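Local coordinates for putative exported protein (Bacteroides fragilis, PDB 3FZX) that is of unknown function but binds calcium ions and, with a YmcC-like fold related to LolA and LolB, probably binds lipid, at residues I19-Y24 against V85-T90; N114-N117 against E123-D126; V156-G161 against G194-E199. All blocks are in the same frame, centred on the assembly; numbering follows the deposited sequence.

Contact 1 (I19-Y24 against V85-T90); sequences ITRNCY and VATFPT
R21 and C23, alternate residues on one face of strand 18-25, meet T87 of the short 3-10 turn, and all three residues are buried. The methyl does most of the work: CG2 of T87 lies 3.3 Å from NH2 of R21, set obliquely to the guanidinium plane. SG of C23 packs 3.9 Å from CB of T87 and 4.2 Å from CG2 of the same threonine. The two segments hide only about 133 Å² from each other, so this is a small, mainly van der Waals meeting.

The next shell fixes each partner. R21 leaves its strand almost extended, then bends at chi3 (80°), bringing NH2 to the methyl; the two side chains cross at about a right angle. There its NH1 forms a salt bridge with D84, while NE bonds to the hydroxyl of S211 on strand 207-217. T87 spends its own hydroxyl on the backbone carbonyl of D84; this fixes the rotation that presents CG2 to R21 and C23. D84 thus serves both sides, through its carboxylate and its carbonyl oxygen. Beyond the turn, F88 points the other way and packs on Y170, M172 and I174 of strand 161-175. Segment 85-90, a 3-10 turn leading into helix 89-94, thus packs between strands 18-25 and 161-175 in a closed antiparallel barrel of a protein assigned to the LolA/LolB clan.

Contact 2 (N114-N117 against E123-D126); sequences NPMN and EFDD
M116, a selenomethionine in this crystal, reaches over to F124 in a Met-aromatic contact. Its SE lies 4.0 Å from CE1 and 4.1 Å from CZ of the F124 ring. Measured to the ring centroid the selenium is 5.0 Å away and 60° off the normal, an oblique approach near CE1 and CZ. The M116 chain runs straight through chi2 (178°) and bends only at the terminal methyl, so the selenium is carried forward to the phenylalanine.

Apolar packing continues beyond the pair: both M116 and F124 rest on F150 of strand 136-158, and F124 also touches P109 and R148. A looser contact joins CG of M116 to OE2 of E123, 4.2 Å apart.

Polar bonds come from outside the pair. N107 holds the backbone on both sides of F124 by accepting from D125 N and donating to E123 O, and N117 N bonds to the carboxylate of D120. Between the segments, G119, D121 and D122 bind calcium ions, one of which lies about 8 Å from the E123 side chain. Neither a salt bridge nor a hydrogen bond joins the two segments: dispersion between the selenium label (sulfur in the natural residue) and the ring links two parts of the calcium-binding loop, and F150 ties both to strand 136-158.

Contact 3 (V156-G161 against G194-E199); sequences VNTPAG and GIVRSE
V196 meets two side chains of strand 136-158 with one methyl. Its CG1 lies 3.4 Å from CG2 of T158, tighter than usual for two carbons, and 4.2 Å from CG1 of V156. The T158 and V196 side chains cross at about a right angle, whereas the two valines slide past each other in opposite directions. CG1 of V156 also touches CD of R197 at 4.1 Å, so the aliphatic part of the arginine extends the apolar patch.

Between the two segments there are no hydrogen bonds; T158 bonds within its own turn. It opens a type I turn to G161 and gives that residue's carbonyl two bonds: from its backbone N and, at 2.9 Å, from OG1, which arrives on a carbonyl lone pair. With OG1 held between backbone N and carbonyl carbon (chi1 80°) by this bond, CG2 faces V196.

The charged pair lies along strand 194-202. R197 is extended as far as NE, from where NE and NH2 both grip E199 OE2, at 2.9 and 2.8 Å. A classic beta bulge sets V196 and R197 together opposite W188, whose side chain touches V156, R197 and E199. The charges are probably balanced within strand 194-202, and between the two segments methyl and methylene groups do the touching.

Along the chain the contacts come in series, neither nesting nor crossing. Contact 1 closes first, folding the chain back over 60 residues, mostly strand, to bring 85-90 against strand 18-25. Contact 2 spans just five residues and folds the calcium-binding loop between strands 99-107 and 127-133. Contact 3 closes over two intervening strands, joining 136-158 to 194-202. Contacts 1 and 3 have centres about 12 Å apart and touch, R21 CD lying 3.5 Å from I195 O; S211 also bonds S198, a residue of contact 3. Contact 2 stands apart, its centre about 24 Å from that of contact 1 and 20 Å from that of contact 3, reaching the barrel through strand 136-158.

Contact 1 (I19-Y24 against V85-T90)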
loop_
_atom_site.group_PDB
_atom_site.type_symbol
_atom_site.label_atom_id
_atom_site.label_comp_id
_atom_site.label_asym_id
_atom_site.label_seq_id
_atom_site.Cartn_x
_atom_site.Cartn_y
_atom_site.Cartn_z
ATOM N N ILE A 19 -18.745 2.295 -10.827
ATOM C CA ILE A 19 -18.081 2.829 -12.017
ATOM C C ILE A 19 -17.642 1.632 -12.842
ATOM O O ILE A 19 -17.080 0.685 -12.282
ATOM C CB ILE A 19 -16.789 3.635 -11.660
ATOM C CG1 ILE A 19 -17.118 4.896 -10.853
ATOM C CG2 ILE A 19 -16.009 4.051 -12.902
ATOM C CD1 ILE A 19 -18.135 5.739 -11.430
ATOM N N THR A 20 -17.911 1.666 -14.150
ATOM C CA THR A 20 -17.492 0.622 -15.072
ATOM C C THR A 20 -16.568 1.228 -16.093
ATOM O O THR A 20 -16.867 2.278 -16.642
ATOM C CB THR A 20 -18.679 0.023 -15.786
ATOM O OG1 THR A 20 -19.595 -0.432 -14.799
ATOM C CG2 THR A 20 -18.263 -1.161 -16.712
ATOM N N ARG A 21 -15.439 0.560 -16.332
ATOM C CA ARG A 21 -14.512 0.961 -17.364
ATOM C C ARG A 21 -14.256 -0.253 -18.294
ATOM O O ARG A 21 -14.053 -1.381 -17.831
ATOM C CB ARG A 21 -13.226 1.472 -16.721
ATOM C CG ARG A 21 -12.418 2.331 -17.670
ATOM C CD ARG A 21 -11.406 3.255 -17.018
ATOM N NE ARG A 21 -10.193 2.517 -16.671
ATOM C CZ ARG A 21 -9.808 2.183 -15.447
ATOM N NH1 ARG A 21 -10.516 2.552 -14.387
ATOM N NH2 ARG A 21 -8.683 1.488 -15.285
ATOM N N ASN A 22 -14.298 -0.015 -19.600
ATOM C CA ASN A 22 -14.077 -1.056 -20.604
ATOM C C ASN A 22 -12.633 -1.023 -21.096
ATOM O O ASN A 22 -12.053 0.070 -21.218
ATOM C CB ASN A 22 -15.043 -0.884 -21.796
ATOM C CG ASN A 22 -16.444 -1.359 -21.483
ATOM O OD1 ASN A 22 -16.732 -1.820 -20.383
ATOM N ND2 ASN A 22 -17.315 -1.268 -22.458
ATOM N N CYS A 23 -12.082 -2.212 -21.399
ATOM C CA CYS A 23 -10.709 -2.369 -21.913
ATOM C C CYS A 23 -10.722 -2.897 -23.315
ATOM O O CYS A 23 -11.449 -3.853 -23.583
ATOM C CB CYS A 23 -9.940 -3.362 -21.052
ATOM S SG CYS A 23 -9.935 -2.825 -19.323
ATOM N N TYR A 24 -9.882 -2.305 -24.170
ATOM C CA TYR A 24 -9.848 -2.603 -25.596
ATOM C C TYR A 24 -8.436 -2.920 -26.121
ATOM O O TYR A 24 -7.443 -2.391 -25.605
ATOM C CB TYR A 24 -10.398 -1.401 -26.409
ATOM C CG TYR A 24 -11.773 -0.949 -25.974
ATOM C CD1 TYR A 24 -12.920 -1.536 -26.510
ATOM C CD2 TYR A 24 -11.932 0.084 -25.027
ATOM C CE1 TYR A 24 -14.199 -1.138 -26.092
ATOM C CE2 TYR A 24 -13.190 0.496 -24.623
ATOM C CZ TYR A 24 -14.326 -0.124 -25.156
ATOM O OH TYR A 24 -15.585 0.234 -24.744
ATOM N N VAL A 85 -3.544 0.037 -13.223
ATOM C CA VAL A 85 -2.452 -0.463 -14.067
ATOM C C VAL A 85 -2.628 -1.980 -14.320
ATOM O O VAL A 85 -2.016 -2.509 -15.225
ATOM C CB VAL A 85 -1.012 -0.147 -13.508
ATOM C CG1 VAL A 85 -0.944 1.256 -12.905
ATOM C CG2 VAL A 85 -0.569 -1.177 -12.496
ATOM N N ALA A 86 -3.458 -2.670 -13.523
ATOM C CA ALA A 86 -3.853 -4.060 -13.835
ATOM C C ALA A 86 -4.706 -4.172 -15.116
ATOM O O ALA A 86 -4.916 -5.286 -15.610
ATOM C CB ALA A 86 -4.582 -4.735 -12.656
ATOM N N THR A 87 -5.169 -3.052 -15.673
ATOM C CA THR A 87 -5.852 -3.107 -16.962
ATOM C C THR A 87 -4.874 -3.276 -18.117
ATOM O O THR A 87 -5.296 -3.335 -19.254
ATOM C CB THR A 87 -6.785 -1.906 -17.245
ATOM O OG1 THR A 87 -6.018 -0.768 -17.634
ATOM C CG2 THR A 87 -7.640 -1.573 -16.046
ATOM N N PHE A 88 -3.573 -3.376 -17.852
ATOM C CA PHE A 88 -2.615 -3.684 -18.927
ATOM C C PHE A 88 -2.891 -5.124 -19.393
ATOM O O PHE A 88 -3.244 -5.965 -18.580
ATOM C CB PHE A 88 -1.183 -3.529 -18.426
ATOM C CG PHE A 88 -0.778 -2.089 -18.093
ATOM C CD1 PHE A 88 -1.689 -1.018 -18.135
ATOM C CD2 PHE A 88 0.532 -1.817 -17.683
ATOM C CE1 PHE A 88 -1.290 0.283 -17.814
ATOM C CE2 PHE A 88 0.937 -0.512 -17.354
ATOM C CZ PHE A 88 0.020 0.532 -17.412
ATOM N N PRO A 89 -2.778 -5.410 -20.702
ATOM C CA PRO A 89 -3.120 -6.752 -21.194
ATOM C C PRO A 89 -2.392 -7.940 -20.533
ATOM O O PRO A 89 -3.007 -8.992 -20.298
ATOM C CB PRO A 89 -2.748 -6.671 -22.680
ATOM C CG PRO A 89 -2.940 -5.260 -23.027
ATOM C CD PRO A 89 -2.516 -4.480 -21.818
ATOM N N THR A 90 -1.102 -7.771 -20.251
ATOM C CA THR A 90 -0.303 -8.811 -19.574
ATOM C C THR A 90 -0.950 -9.159 -18.254
ATOM O O THR A 90 -1.068 -10.318 -17.911
ATOM C CB THR A 90 1.183 -8.364 -19.359
ATOM O OG1 THR A 90 1.767 -8.089 -20.632
ATOM C CG2 THR A 90 2.017 -9.433 -18.652
#

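Contact 2 (N114-N117 against E123-D126)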
loop_
_atom_site.group_PDB
_atom_site.type_symbol
_atom_site.label_atom_id
_atom_site.label_comp_id
_atom_site.label_asym_id
_atom_site.label_seq_id
_atom_site.Cartn_x
_atom_site.Cartn_y
_atom_site.Cartn_z
ATOM N N ASN A 114 -3.840 23.203 -7.788
ATOM C CA ASN A 114 -2.400 23.546 -7.869
ATOM C C ASN A 114 -1.862 23.369 -9.284
ATOM O O ASN A 114 -1.404 22.283 -9.631
ATOM C CB ASN A 114 -1.608 22.667 -6.922
ATOM C CG ASN A 114 -2.197 22.665 -5.555
ATOM O OD1 ASN A 114 -3.053 23.505 -5.248
ATOM N ND2 ASN A 114 -1.773 21.714 -4.719
ATOM N N PRO A 115 -1.888 24.444 -10.093
ATOM C CA PRO A 115 -1.556 24.336 -11.504
ATOM C C PRO A 115 -0.122 23.911 -11.754
ATOM O O PRO A 115 0.802 24.257 -10.999
ATOM C CB PRO A 115 -1.790 25.752 -12.030
ATOM C CG PRO A 115 -1.462 26.608 -10.883
ATOM C CD PRO A 115 -1.958 25.857 -9.674
HETATM N N MSE A 116 0.023 23.145 -12.822
HETATM C CA MSE A 116 1.272 22.567 -13.215
HETATM C C MSE A 116 1.571 22.968 -14.621
HETATM O O MSE A 116 0.667 23.162 -15.405
HETATM C CB MSE A 116 1.157 21.054 -13.130
HETATM C CG MSE A 116 1.101 20.592 -11.712
HETATM SE SE MSE A 116 0.880 18.682 -11.602
HETATM C CE MSE A 116 -1.004 18.545 -11.984
ATOM N N ASN A 117 2.851 23.121 -14.925
ATOM C CA ASN A 117 3.295 23.337 -16.289
ATOM C C ASN A 117 3.522 21.980 -16.963
ATOM O O ASN A 117 3.914 21.010 -16.307
ATOM C CB ASN A 117 4.547 24.196 -16.285
ATOM C CG ASN A 117 4.257 25.621 -15.826
ATOM O OD1 ASN A 117 3.195 26.159 -16.113
ATOM N ND2 ASN A 117 5.191 26.229 -15.111
ATOM N N GLU A 123 6.067 16.188 -8.607
ATOM C CA GLU A 123 4.898 15.957 -7.761
ATOM C C GLU A 123 4.294 14.556 -7.923
ATOM O O GLU A 123 3.350 14.238 -7.200
ATOM C CB GLU A 123 3.775 16.965 -8.034
ATOM C CG GLU A 123 4.166 18.452 -7.926
ATOM C CD GLU A 123 4.732 19.043 -9.233
ATOM O OE1 GLU A 123 5.288 18.274 -10.073
ATOM O OE2 GLU A 123 4.629 20.280 -9.406
ATOM N N PHE A 124 4.785 13.734 -8.857
ATOM C CA PHE A 124 4.210 12.380 -9.085
ATOM C C PHE A 124 5.163 11.310 -8.584
ATOM O O PHE A 124 6.314 11.329 -8.951
ATOM C CB PHE A 124 3.982 12.132 -10.578
ATOM C CG PHE A 124 2.977 13.049 -11.221
ATOM C CD1 PHE A 124 3.361 14.269 -11.737
ATOM C CD2 PHE A 124 1.662 12.673 -11.340
ATOM C CE1 PHE A 124 2.448 15.083 -12.342
ATOM C CE2 PHE A 124 0.745 13.478 -11.929
ATOM C CZ PHE A 124 1.124 14.697 -12.432
ATOM N N ASP A 125 4.695 10.370 -7.767
ATOM C CA ASP A 125 5.541 9.282 -7.274
ATOM C C ASP A 125 5.451 8.070 -8.205
ATOM O O ASP A 125 4.419 7.826 -8.838
ATOM C CB ASP A 125 5.081 8.787 -5.911
ATOM C CG ASP A 125 5.175 9.842 -4.814
ATOM O OD1 ASP A 125 6.041 10.757 -4.865
ATOM O OD2 ASP A 125 4.358 9.731 -3.864
ATOM N N ASP A 126 6.542 7.319 -8.257
ATOM C CA ASP A 126 6.617 6.070 -8.973
ATOM C C ASP A 126 5.894 4.989 -8.163
ATOM O O ASP A 126 5.663 5.156 -6.974
ATOM C CB ASP A 126 8.088 5.660 -9.175
ATOM C CG ASP A 126 8.862 6.640 -10.029
ATOM O OD1 ASP A 126 8.271 7.495 -10.709
ATOM O OD2 ASP A 126 10.091 6.570 -10.003
#

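Contact 3 (V156-G161 against G194-E199)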
loop_
_atom_site.group_PDB
_atom_site.type_symbol
_atom_site.label_atom_id
_atom_site.label_comp_id
_atom_site.label_asym_id
_atom_site.label_seq_id
_atom_site.Cartn_x
_atom_site.Cartn_y
_atom_site.Cartn_z
ATOM N N VAL A 156 -12.545 15.183 -21.931
ATOM C CA VAL A 156 -12.473 13.874 -22.564
ATOM C C VAL A 156 -13.908 13.381 -22.700
ATOM O O VAL A 156 -14.661 13.411 -21.736
ATOM C CB VAL A 156 -11.676 12.850 -21.714
ATOM C CG1 VAL A 156 -11.646 11.507 -22.422
ATOM C CG2 VAL A 156 -10.223 13.350 -21.437
ATOM N N ASN A 157 -14.282 12.932 -23.888
ATOM C CA ASN A 157 -15.648 12.467 -24.146
ATOM C C ASN A 157 -15.670 10.972 -24.043
ATOM O O ASN A 157 -14.880 10.315 -24.683
ATOM C CB ASN A 157 -16.080 12.838 -25.556
ATOM C CG ASN A 157 -16.357 14.298 -25.721
ATOM O OD1 ASN A 157 -16.788 14.987 -24.807
ATOM N ND2 ASN A 157 -16.132 14.779 -26.919
ATOM N N THR A 158 -16.581 10.429 -23.253
ATOM C CA THR A 158 -16.656 9.001 -23.056
ATOM C C THR A 158 -18.125 8.552 -23.131
ATOM O O THR A 158 -19.048 9.403 -23.152
ATOM C CB THR A 158 -16.092 8.583 -21.672
ATOM O OG1 THR A 158 -17.082 8.818 -20.669
ATOM C CG2 THR A 158 -14.811 9.329 -21.330
ATOM N N PRO A 159 -18.356 7.219 -23.162
ATOM C CA PRO A 159 -19.752 6.738 -23.124
ATOM C C PRO A 159 -20.534 7.153 -21.867
ATOM O O PRO A 159 -21.761 7.283 -21.935
ATOM C CB PRO A 159 -19.601 5.219 -23.241
ATOM C CG PRO A 159 -18.353 5.057 -24.095
ATOM C CD PRO A 159 -17.427 6.164 -23.613
ATOM N N ALA A 160 -19.835 7.376 -20.756
ATOM C CA ALA A 160 -20.462 7.887 -19.526
ATOM C C ALA A 160 -20.664 9.406 -19.550
ATOM O O ALA A 160 -21.375 9.930 -18.723
ATOM C CB ALA A 160 -19.662 7.470 -18.264
ATOM N N GLY A 161 -20.050 10.114 -20.483
ATOM C CA GLY A 161 -20.192 11.565 -20.585
ATOM C C GLY A 161 -18.855 12.254 -20.840
ATOM O O GLY A 161 -17.836 11.598 -21.106
ATOM N N GLY A 194 -11.902 9.077 -10.854
ATOM C CA GLY A 194 -10.610 8.414 -11.012
ATOM C C GLY A 194 -10.253 8.437 -12.480
ATOM O O GLY A 194 -10.470 9.452 -13.168
ATOM N N ILE A 195 -9.772 7.307 -12.981
ATOM C CA ILE A 195 -9.325 7.188 -14.370
ATOM C C ILE A 195 -10.520 7.176 -15.329
ATOM O O ILE A 195 -11.403 6.301 -15.261
ATOM C CB ILE A 195 -8.483 5.876 -14.614
ATOM C CG1 ILE A 195 -7.318 5.735 -13.605
ATOM C CG2 ILE A 195 -8.012 5.799 -16.076
ATOM C CD1 ILE A 195 -6.479 6.965 -13.419
ATOM N N VAL A 196 -10.529 8.150 -16.220
ATOM C CA VAL A 196 -11.567 8.289 -17.238
ATOM C C VAL A 196 -11.129 7.595 -18.529
ATOM O O VAL A 196 -11.952 7.029 -19.249
ATOM C CB VAL A 196 -11.866 9.790 -17.471
ATOM C CG1 VAL A 196 -12.734 10.030 -18.673
ATOM C CG2 VAL A 196 -12.536 10.359 -16.205
ATOM N N ARG A 197 -9.829 7.658 -18.821
ATOM C CA ARG A 197 -9.289 7.079 -20.027
ATOM C C ARG A 197 -7.828 6.760 -19.804
ATOM O O ARG A 197 -7.160 7.448 -19.027
ATOM C CB ARG A 197 -9.451 8.071 -21.175
ATOM C CG ARG A 197 -8.888 7.579 -22.518
ATOM C CD ARG A 197 -8.964 8.660 -23.620
ATOM N NE ARG A 197 -8.409 8.119 -24.860
ATOM C CZ ARG A 197 -9.077 7.375 -25.752
ATOM N NH1 ARG A 197 -10.368 7.088 -25.614
ATOM N NH2 ARG A 197 -8.441 6.899 -26.811
ATOM N N SER A 198 -7.344 5.705 -20.448
ATOM C CA SER A 198 -5.922 5.402 -20.468
ATOM C C SER A 198 -5.561 4.752 -21.784
ATOM O O SER A 198 -6.422 4.159 -22.454
ATOM C CB SER A 198 -5.516 4.473 -19.330
ATOM O OG SER A 198 -5.936 3.154 -19.610
ATOM N N GLU A 199 -4.285 4.859 -22.150
ATOM C CA GLU A 199 -3.764 4.286 -23.386
ATOM C C GLU A 199 -2.375 3.753 -23.124
ATOM O O GLU A 199 -1.597 4.413 -22.438
ATOM C CB GLU A 199 -3.667 5.353 -24.470
ATOM C CG GLU A 199 -4.992 5.907 -24.937
ATOM C CD GLU A 199 -4.830 7.105 -25.859
ATOM O OE1 GLU A 199 -3.687 7.487 -26.189
ATOM O OE2 GLU A 199 -5.853 7.672 -26.238
#